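Local coordinates for cycloalternan-forming enzyme (PDB 5F7U), which belongs to glycoside hydrolase family 31 and joins a TIM-barrel domain to several beta domains, among them a family 6 carbohydrate-binding module, at residues H938-A943 and F1056-I1061; A975-I980 and N1039-F1044; E992-A997 and W1026-V1031. The protein carries 1 engineered substitution. One frame throughout, in Å; residues are numbered along the deposited sequence.

Contact 1 of 3, residues H938-A943 and F1056-I1061; sequences HAPYEA and FDHVVI. With MG (magnesium ion), chain G.
F1056 presents one ring face to A943, whose CB stands over it 4.1 Å from the centroid. The carbonyl O of D1057 accepts A943 N at 3.1 Å, while OD1 of D1057 and OE1 of E942 each bind the magnesium ion at 2.2 Å. The bend of E942 at chi2 (-61°) helps carry OE1 to the metal; OE2 is hydrogen-bonded to ND2 of N916, and OD2 of D1057 forms a salt bridge with R994. CB of P940 lies over one face of the H1058 ring, 3.8 Å from its centroid, a CH-pi contact, and ND1 is hydrogen-bonded to OG1 of T961. V1059 pairs with Y941: Y941 N reaches V1059 O at 2.8 Å, and V1059 N returns the bond to Y941 O. The same V1059 O sits at the tyrosine ring edge. V1060 sets CG2 beside CG of P940. At I1061 the ladder gives way to two waters, one linking its N to A939 O, the other its O to H938 N. D1057 and H1058 stand opposite the single R994 of the neighbouring strand, a classic beta bulge, next to a magnesium site that E944, T961 and G964 complete, consistent with the structural metal site of family 6 carbohydrate-binding beta-sandwiches.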
loop_
_atom_site.group_PDB
_atom_site.type_symbol
_atom_site.label_atom_id
_atom_site.label_comp_id
_atom_site.label_asym_id
_atom_site.label_seq_id
_atom_site.Cartn_x
_atom_site.Cartn_y
_atom_site.Cartn_z
ATOM N N HIS A 938 -24.923 -10.746 25.170
ATOM C CA HIS A 938 -23.753 -9.943 24.794
ATOM C C HIS A 938 -22.725 -10.024 25.921
ATOM O O HIS A 938 -23.093 -10.032 27.101
ATOM C CB HIS A 938 -24.152 -8.489 24.521
ATOM C CG HIS A 938 -23.022 -7.642 24.014
ATOM N ND1 HIS A 938 -21.995 -7.207 24.826
ATOM C CD2 HIS A 938 -22.766 -7.144 22.784
ATOM C CE1 HIS A 938 -21.154 -6.477 24.113
ATOM N NE2 HIS A 938 -21.601 -6.419 22.875
ATOM N N ALA A 939 -21.435 -10.107 25.570
ATOM C CA ALA A 939 -20.402 -10.299 26.587
ATOM C C ALA A 939 -20.412 -9.166 27.614
ATOM O O ALA A 939 -20.854 -8.058 27.294
ATOM C CB ALA A 939 -19.030 -10.424 25.941
ATOM N N PRO A 940 -19.936 -9.432 28.853
ATOM C CA PRO A 940 -20.013 -8.384 29.864
ATOM C C PRO A 940 -19.153 -7.167 29.523
ATOM O O PRO A 940 -18.165 -7.284 28.773
ATOM C CB PRO A 940 -19.436 -9.053 31.120
ATOM C CG PRO A 940 -19.630 -10.518 30.893
ATOM C CD PRO A 940 -19.428 -10.696 29.420
ATOM N N TYR A 941 -19.573 -6.013 30.047
ATOM C CA TYR A 941 -18.747 -4.812 30.112
ATOM C C TYR A 941 -18.028 -4.854 31.461
ATOM O O TYR A 941 -18.655 -4.680 32.513
ATOM C CB TYR A 941 -19.640 -3.562 30.037
ATOM C CG TYR A 941 -20.274 -3.356 28.681
ATOM C CD1 TYR A 941 -21.434 -4.053 28.302
ATOM C CD2 TYR A 941 -19.691 -2.478 27.760
ATOM C CE1 TYR A 941 -22.002 -3.870 27.042
ATOM C CE2 TYR A 941 -20.258 -2.267 26.517
ATOM C CZ TYR A 941 -21.396 -2.983 26.151
ATOM O OH TYR A 941 -21.937 -2.761 24.896
ATOM N N GLU A 942 -16.721 -5.093 31.428
ATOM C CA GLU A 942 -15.960 -5.302 32.664
ATOM C C GLU A 942 -15.754 -3.987 33.403
ATOM O O GLU A 942 -15.333 -2.972 32.801
ATOM C CB GLU A 942 -14.609 -5.983 32.375
ATOM C CG GLU A 942 -14.730 -7.403 31.827
ATOM C CD GLU A 942 -15.441 -8.368 32.766
ATOM O OE1 GLU A 942 -15.477 -8.141 34.013
ATOM O OE2 GLU A 942 -15.950 -9.396 32.247
ATOM N N ALA A 943 -16.061 -3.995 34.705
ATOM C CA ALA A 943 -15.904 -2.794 35.514
ATOM C C ALA A 943 -14.447 -2.321 35.548
ATOM O O ALA A 943 -14.180 -1.118 35.562
ATOM C CB ALA A 943 -16.447 -3.015 36.922
ATOM N N PHE A 1056 -17.124 -4.715 42.463
ATOM C CA PHE A 1056 -17.967 -4.530 41.272
ATOM C C PHE A 1056 -17.303 -5.239 40.085
ATOM O O PHE A 1056 -16.270 -4.801 39.592
ATOM C CB PHE A 1056 -18.159 -3.017 41.075
ATOM C CG PHE A 1056 -19.093 -2.610 39.946
ATOM C CD1 PHE A 1056 -19.962 -3.508 39.308
ATOM C CD2 PHE A 1056 -19.124 -1.266 39.563
ATOM C CE1 PHE A 1056 -20.812 -3.065 38.279
ATOM C CE2 PHE A 1056 -19.962 -0.820 38.545
ATOM C CZ PHE A 1056 -20.822 -1.716 37.910
ATOM N N ASP A 1057 -17.889 -6.359 39.664
ATOM C CA ASP A 1057 -17.286 -7.211 38.633
ATOM C C ASP A 1057 -17.500 -6.703 37.198
ATOM O O ASP A 1057 -16.548 -6.488 36.449
ATOM C CB ASP A 1057 -17.806 -8.650 38.747
ATOM C CG ASP A 1057 -17.078 -9.615 37.810
ATOM O OD1 ASP A 1057 -15.985 -9.274 37.269
ATOM O OD2 ASP A 1057 -17.623 -10.716 37.617
ATOM N N HIS A 1058 -18.759 -6.544 36.823
ATOM C CA HIS A 1058 -19.136 -6.249 35.434
ATOM C C HIS A 1058 -20.601 -5.869 35.354
ATOM O O HIS A 1058 -21.336 -6.048 36.321
ATOM C CB HIS A 1058 -18.857 -7.457 34.499
ATOM C CG HIS A 1058 -19.779 -8.640 34.677
ATOM N ND1 HIS A 1058 -19.312 -9.938 34.688
ATOM C CD2 HIS A 1058 -21.126 -8.733 34.781
ATOM C CE1 HIS A 1058 -20.328 -10.777 34.800
ATOM N NE2 HIS A 1058 -21.442 -10.072 34.864
ATOM N N VAL A 1059 -20.998 -5.353 34.191
ATOM C CA VAL A 1059 -22.414 -5.272 33.821
ATOM C C VAL A 1059 -22.685 -6.060 32.538
ATOM O O VAL A 1059 -21.811 -6.170 31.666
ATOM C CB VAL A 1059 -22.956 -3.812 33.724
ATOM C CG1 VAL A 1059 -22.791 -3.066 35.054
ATOM C CG2 VAL A 1059 -22.297 -3.042 32.594
ATOM N N VAL A 1060 -23.891 -6.625 32.446
ATOM C CA VAL A 1060 -24.366 -7.298 31.236
ATOM C C VAL A 1060 -25.643 -6.596 30.796
ATOM O O VAL A 1060 -26.506 -6.298 31.638
ATOM C CB VAL A 1060 -24.575 -8.825 31.467
ATOM C CG1 VAL A 1060 -25.364 -9.463 30.329
ATOM C CG2 VAL A 1060 -23.218 -9.514 31.594
ATOM N N ILE A 1061 -25.764 -6.320 29.493
ATOM C CA ILE A 1061 -26.999 -5.763 28.942
ATOM C C ILE A 1061 -27.766 -6.896 28.273
ATOM O O ILE A 1061 -27.213 -7.607 27.423
ATOM C CB ILE A 1061 -26.738 -4.613 27.919
ATOM C CG1 ILE A 1061 -25.829 -3.509 28.509
ATOM C CG2 ILE A 1061 -28.062 -4.041 27.383
ATOM C CD1 ILE A 1061 -26.332 -2.809 29.772
HETATM MG MG MG G . -14.542 -8.160 36.017
HETATM O O HOH W 1 -27.572 -9.456 25.362
HETATM O O HOH W 2 -23.502 -7.327 27.943
#

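Contact 2 of 3, residues A975-I980 and N1039-F1044; sequences AVEFDI and NNQVVF
F978 and F1044 meet on the buried face of this strand pair, where CE1 of F978 lies 3.5 Å from CD1 of F1044. Their planes stand 73° apart and the rings approach obliquely. Further along the same face, CD1 of I980 presses on CG2 of V1042 at 3.7 Å; an extended I980 chain (chi2 172°) carries that methyl across to the valine. V1059 and I1061 of strand 1054-1062 and M991 of strand 987-996 close over these side chains. The backbone that carries them is a regular antiparallel ladder, its axes 4.6 Å apart at closest approach, with V976-F1044, F978-V1042 and I980-N1040 as hydrogen-bonded pairs. This is one layer of the module's beta-sandwich, the apolar face turned toward the other layer. At the end of the ladder, I980 O accepts both N and ND2 of N1040, at 2.8 Å and 3.1 Å, the two donors arriving from opposite faces of the carbonyl plane; OD1 of N1040 is held by N1009 and by Q1036 N. The other face carries E977, D979, Q1041 and V1043 and is looser and more exposed. Here Q1041 NE2 donates to E977 OE2 at 2.8 Å, the acceptor lying in the amide plane but being met from above the carboxylate plane. CG of E977 also rests against CG2 of V1043. The bond from N1039 ND2 to D979 OD1 is weak at 3.4 Å, and the aspartate has its stronger partner in H947, through OD2.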
loop_
_atom_site.group_PDB
_atom_site.type_symbol
_atom_site.label_atom_id
_atom_site.label_comp_id
_atom_site.label_asym_id
_atom_site.label_seq_id
_atom_site.Cartn_x
_atom_site.Cartn_y
_atom_site.Cartn_z
ATOM N N ALA A 975 -16.390 6.920 41.304
ATOM C CA ALA A 975 -17.260 6.595 40.158
ATOM C C ALA A 975 -16.647 5.558 39.219
ATOM O O ALA A 975 -15.418 5.466 39.094
ATOM C CB ALA A 975 -17.609 7.862 39.386
ATOM N N VAL A 976 -17.525 4.776 38.577
ATOM C CA VAL A 976 -17.149 3.846 37.502
ATOM C C VAL A 976 -18.042 4.214 36.309
ATOM O O VAL A 976 -19.267 4.161 36.416
ATOM C CB VAL A 976 -17.349 2.353 37.904
ATOM C CG1 VAL A 976 -16.908 1.413 36.785
ATOM C CG2 VAL A 976 -16.580 2.012 39.173
ATOM N N GLU A 977 -17.422 4.603 35.195
ATOM C CA GLU A 977 -18.158 5.032 33.999
ATOM C C GLU A 977 -17.954 4.030 32.865
ATOM O O GLU A 977 -16.820 3.642 32.561
ATOM C CB GLU A 977 -17.744 6.448 33.581
ATOM C CG GLU A 977 -18.431 6.963 32.313
ATOM C CD GLU A 977 -18.181 8.444 32.005
ATOM O OE1 GLU A 977 -17.571 9.167 32.821
ATOM O OE2 GLU A 977 -18.611 8.898 30.920
ATOM N N PHE A 978 -19.069 3.612 32.261
ATOM C CA PHE A 978 -19.088 2.663 31.147
ATOM C C PHE A 978 -19.567 3.350 29.872
ATOM O O PHE A 978 -20.413 4.270 29.911
ATOM C CB PHE A 978 -20.064 1.509 31.412
ATOM C CG PHE A 978 -19.701 0.620 32.584
ATOM C CD1 PHE A 978 -20.093 0.945 33.888
ATOM C CD2 PHE A 978 -19.015 -0.580 32.379
ATOM C CE1 PHE A 978 -19.781 0.108 34.961
ATOM C CE2 PHE A 978 -18.693 -1.416 33.453
ATOM C CZ PHE A 978 -19.079 -1.072 34.746
ATOM N N ASP A 979 -19.053 2.862 28.752
ATOM C CA ASP A 979 -19.513 3.245 27.430
ATOM C C ASP A 979 -20.266 2.033 26.922
ATOM O O ASP A 979 -19.655 1.000 26.626
ATOM C CB ASP A 979 -18.314 3.539 26.518
ATOM C CG ASP A 979 -17.454 4.692 27.014
ATOM O OD1 ASP A 979 -17.988 5.805 27.190
ATOM O OD2 ASP A 979 -16.227 4.497 27.181
ATOM N N ILE A 980 -21.595 2.126 26.847
ATOM C CA ILE A 980 -22.402 0.939 26.589
ATOM C C ILE A 980 -23.240 1.049 25.327
ATOM O O ILE A 980 -23.892 2.063 25.092
ATOM C CB ILE A 980 -23.278 0.579 27.809
ATOM C CG1 ILE A 980 -22.368 0.048 28.925
ATOM C CG2 ILE A 980 -24.360 -0.453 27.438
ATOM C CD1 ILE A 980 -23.035 -0.169 30.258
ATOM N N ASN A 1039 -23.284 5.349 21.590
ATOM C CA ASN A 1039 -22.635 5.150 22.855
ATOM C C ASN A 1039 -23.538 5.693 23.982
ATOM O O ASN A 1039 -23.904 6.881 23.989
ATOM C CB ASN A 1039 -21.284 5.864 22.806
ATOM C CG ASN A 1039 -20.430 5.595 24.011
ATOM O OD1 ASN A 1039 -20.854 4.944 24.959
ATOM N ND2 ASN A 1039 -19.196 6.091 23.978
ATOM N N ASN A 1040 -23.902 4.826 24.924
ATOM C CA ASN A 1040 -24.681 5.256 26.083
ATOM C C ASN A 1040 -23.740 5.463 27.246
ATOM O O ASN A 1040 -22.926 4.584 27.554
ATOM C CB ASN A 1040 -25.734 4.207 26.455
ATOM C CG ASN A 1040 -26.840 4.097 25.419
ATOM O OD1 ASN A 1040 -27.862 4.748 25.550
ATOM N ND2 ASN A 1040 -26.631 3.286 24.375
ATOM N N GLN A 1041 -23.838 6.624 27.881
ATOM C CA GLN A 1041 -22.990 6.935 29.028
ATOM C C GLN A 1041 -23.651 6.348 30.259
ATOM O O GLN A 1041 -24.734 6.793 30.632
ATOM C CB GLN A 1041 -22.811 8.454 29.184
ATOM C CG GLN A 1041 -21.986 8.844 30.411
ATOM C CD GLN A 1041 -21.888 10.343 30.653
ATOM O OE1 GLN A 1041 -22.899 11.062 30.701
ATOM N NE2 GLN A 1041 -20.658 10.822 30.848
ATOM N N VAL A 1042 -22.999 5.365 30.881
ATOM C CA VAL A 1042 -23.546 4.714 32.082
ATOM C C VAL A 1042 -22.578 4.924 33.238
ATOM O O VAL A 1042 -21.479 4.366 33.235
ATOM C CB VAL A 1042 -23.848 3.215 31.836
ATOM C CG1 VAL A 1042 -24.384 2.528 33.095
ATOM C CG2 VAL A 1042 -24.831 3.049 30.679
ATOM N N VAL A 1043 -22.989 5.741 34.206
ATOM C CA VAL A 1043 -22.122 6.128 35.324
ATOM C C VAL A 1043 -22.666 5.567 36.628
ATOM O O VAL A 1043 -23.798 5.858 37.022
ATOM C CB VAL A 1043 -21.971 7.672 35.460
ATOM C CG1 VAL A 1043 -20.941 8.016 36.531
ATOM C CG2 VAL A 1043 -21.599 8.332 34.134
ATOM N N PHE A 1044 -21.852 4.758 37.293
ATOM C CA PHE A 1044 -22.133 4.335 38.659
ATOM C C PHE A 1044 -21.374 5.281 39.588
ATOM O O PHE A 1044 -20.187 5.542 39.381
ATOM C CB PHE A 1044 -21.675 2.897 38.875
ATOM C CG PHE A 1044 -22.519 1.881 38.172
ATOM C CD1 PHE A 1044 -22.376 1.650 36.794
ATOM C CD2 PHE A 1044 -23.436 1.117 38.891
ATOM C CE1 PHE A 1044 -23.169 0.702 36.147
ATOM C CE2 PHE A 1044 -24.228 0.165 38.250
ATOM C CZ PHE A 1044 -24.095 -0.044 36.876
#

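Contact 3 of 3, residues E992-A997 and W1026-V1031; sequences EVRYSA and WNTVEV
R994 lays its guanidinium flat on the indole of W1026, the group centres 4.3 Å apart and the planes at 28°, although the side chains run at about a right angle. The cation is off-centre over the five-membered ring, and NH2 comes to 3.5 Å from CB of W1026. An arginine chain extended from CG to NE carries the group this far. S996 covers the opposite indole face: its CB makes a CH-pi contact 4.3 Å from the centroid of the six-membered ring. Beside R994, OG1 of T1028 lies near the guanidinium edge, and one water bridges it to NE. The methyl CG2 of T1028 packs on CB of E992 at 3.5 Å. On the reverse face of the sheet, Y995 and N1027 run alongside each other in the same direction, ring and amide planes 69° apart. ND2 of N1027 donates to OH of Y995 at 3.0 Å in a nearly straight bond (173°), with the oxygen in the amide plane. OH is also hydrogen-bonded to P1018 O. Besides the indole face, the guanidinium meets OD2 of D1057 through a salt bridge from NH1, and G959 O, which would probably stabilise its charge. With OD1 on the magnesium ion and OD2 on R994, that carboxylate is gripped at both oxygens, which should limit its rotation. E992 and E1030, their OE2 atoms 4.4 Å apart, both form salt bridges with K1062, probably offsetting their repulsion.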
loop_
_atom_site.group_PDB
_atom_site.type_symbol
_atom_site.label_atom_id
_atom_site.label_comp_id
_atom_site.label_asym_id
_atom_site.label_seq_id
_atom_site.Cartn_x
_atom_site.Cartn_y
_atom_site.Cartn_z
ATOM N N GLU A 992 -27.754 -6.195 34.044
ATOM C CA GLU A 992 -27.285 -7.036 35.143
ATOM C C GLU A 992 -26.065 -6.383 35.767
ATOM O O GLU A 992 -25.149 -5.999 35.055
ATOM C CB GLU A 992 -26.845 -8.415 34.649
ATOM C CG GLU A 992 -27.951 -9.317 34.132
ATOM C CD GLU A 992 -27.445 -10.724 33.828
ATOM O OE1 GLU A 992 -26.213 -10.942 33.765
ATOM O OE2 GLU A 992 -28.270 -11.634 33.656
ATOM N N VAL A 993 -26.080 -6.247 37.085
ATOM C CA VAL A 993 -24.940 -5.703 37.836
ATOM C C VAL A 993 -24.408 -6.835 38.716
ATOM O O VAL A 993 -25.106 -7.284 39.638
ATOM C CB VAL A 993 -25.346 -4.465 38.694
ATOM C CG1 VAL A 993 -24.147 -3.981 39.535
ATOM C CG2 VAL A 993 -25.872 -3.332 37.802
ATOM N N ARG A 994 -23.188 -7.295 38.430
ATOM C CA ARG A 994 -22.562 -8.379 39.183
ATOM C C ARG A 994 -21.548 -7.822 40.169
ATOM O O ARG A 994 -20.624 -7.109 39.797
ATOM C CB ARG A 994 -21.924 -9.431 38.256
ATOM C CG ARG A 994 -21.452 -10.680 38.998
ATOM C CD ARG A 994 -21.149 -11.822 38.055
ATOM N NE ARG A 994 -20.961 -13.106 38.750
ATOM C CZ ARG A 994 -19.791 -13.726 38.916
ATOM N NH1 ARG A 994 -18.654 -13.197 38.458
ATOM N NH2 ARG A 994 -19.758 -14.898 39.548
ATOM N N TYR A 995 -21.724 -8.189 41.437
ATOM C CA TYR A 995 -21.009 -7.533 42.522
ATOM C C TYR A 995 -20.890 -8.492 43.701
ATOM O O TYR A 995 -21.589 -9.514 43.767
ATOM C CB TYR A 995 -21.786 -6.281 42.985
ATOM C CG TYR A 995 -23.043 -6.675 43.737
ATOM C CD1 TYR A 995 -24.171 -7.135 43.048
ATOM C CD2 TYR A 995 -23.069 -6.671 45.133
ATOM C CE1 TYR A 995 -25.308 -7.552 43.728
ATOM C CE2 TYR A 995 -24.197 -7.082 45.824
ATOM C CZ TYR A 995 -25.307 -7.514 45.113
ATOM O OH TYR A 995 -26.405 -7.927 45.817
ATOM N N SER A 996 -20.059 -8.118 44.661
ATOM C CA SER A 996 -20.075 -8.782 45.957
ATOM C C SER A 996 -20.238 -7.719 47.046
ATOM O O SER A 996 -19.754 -6.592 46.907
ATOM C CB SER A 996 -18.794 -9.589 46.143
ATOM O OG SER A 996 -18.837 -10.342 47.337
ATOM N N ALA A 997 -20.949 -8.073 48.114
ATOM C CA ALA A 997 -21.182 -7.169 49.231
ATOM C C ALA A 997 -21.150 -8.022 50.477
ATOM O O ALA A 997 -22.189 -8.388 51.019
ATOM C CB ALA A 997 -22.523 -6.448 49.077
ATOM N N TRP A 1026 -20.525 -13.899 44.716
ATOM C CA TRP A 1026 -21.019 -12.894 43.773
ATOM C C TRP A 1026 -22.534 -13.024 43.620
ATOM O O TRP A 1026 -23.080 -14.118 43.745
ATOM C CB TRP A 1026 -20.340 -13.037 42.402
ATOM C CG TRP A 1026 -18.840 -12.931 42.465
ATOM C CD1 TRP A 1026 -17.955 -13.964 42.563
ATOM C CD2 TRP A 1026 -18.055 -11.727 42.452
ATOM N NE1 TRP A 1026 -16.662 -13.483 42.614
ATOM C CE2 TRP A 1026 -16.695 -12.115 42.546
ATOM C CE3 TRP A 1026 -18.369 -10.358 42.363
ATOM C CZ2 TRP A 1026 -15.644 -11.182 42.563
ATOM C CZ3 TRP A 1026 -17.328 -9.422 42.382
ATOM C CH2 TRP A 1026 -15.978 -9.844 42.487
ATOM N N ASN A 1027 -23.199 -11.895 43.389
ATOM C CA ASN A 1027 -24.625 -11.865 43.103
ATOM C C ASN A 1027 -24.856 -10.936 41.931
ATOM O O ASN A 1027 -24.023 -10.073 41.643
ATOM C CB ASN A 1027 -25.423 -11.390 44.328
ATOM C CG ASN A 1027 -26.924 -11.428 44.107
ATOM O OD1 ASN A 1027 -27.460 -12.402 43.586
ATOM N ND2 ASN A 1027 -27.609 -10.354 44.483
ATOM N N THR A 1028 -25.989 -11.126 41.254
ATOM C CA THR A 1028 -26.399 -10.259 40.159
ATOM C C THR A 1028 -27.757 -9.629 40.471
ATOM O O THR A 1028 -28.681 -10.317 40.913
ATOM C CB THR A 1028 -26.398 -11.035 38.826
ATOM O OG1 THR A 1028 -25.070 -11.500 38.554
ATOM C CG2 THR A 1028 -26.835 -10.165 37.679
ATOM N N VAL A 1029 -27.843 -8.314 40.295
ATOM C CA VAL A 1029 -29.084 -7.551 40.457
ATOM C C VAL A 1029 -29.461 -7.034 39.073
ATOM O O VAL A 1029 -28.586 -6.625 38.310
ATOM C CB VAL A 1029 -28.899 -6.396 41.476
ATOM C CG1 VAL A 1029 -29.954 -5.306 41.332
ATOM C CG2 VAL A 1029 -28.903 -6.935 42.901
ATOM N N GLU A 1030 -30.758 -7.075 38.761
ATOM C CA GLU A 1030 -31.268 -6.654 37.460
ATOM C C GLU A 1030 -31.861 -5.257 37.565
ATOM O O GLU A 1030 -32.766 -5.015 38.369
ATOM C CB GLU A 1030 -32.286 -7.682 36.940
ATOM C CG GLU A 1030 -31.624 -8.995 36.488
ATOM C CD GLU A 1030 -32.584 -10.017 35.875
ATOM O OE1 GLU A 1030 -33.744 -9.672 35.590
ATOM O OE2 GLU A 1030 -32.173 -11.187 35.681
ATOM N N VAL A 1031 -31.338 -4.338 36.759
ATOM C CA VAL A 1031 -31.703 -2.913 36.808
ATOM C C VAL A 1031 -32.355 -2.525 35.467
ATOM O O VAL A 1031 -31.722 -2.723 34.413
ATOM C CB VAL A 1031 -30.444 -2.030 37.056
ATOM C CG1 VAL A 1031 -30.802 -0.545 37.105
ATOM C CG2 VAL A 1031 -29.706 -2.463 38.326
HETATM O O HOH W 3 -23.778 -13.748 40.009
#

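How the contacts relate
The six segments come along the chain in concentric order: contact 1 supplies the outermost pair, contact 2 the middle one and contact 3 the innermost. All belong to the C-terminal beta-sandwich. Contacts 1 and 3, with centres about 10 Å apart, share a sheet in which strands 1054-1062 and 987-996 are neighbours, joined by the backbone pairing of E992 with V1060. Contact 2 lies in the other sheet, its centre about 11 Å from contact 1 and about 16 Å from contact 3. F1044 reaches V993 and F978 reaches F1056 across the core. Because its segments come first and last in this order, contact 1 joins the start and end of the module, beside the magnesium ion.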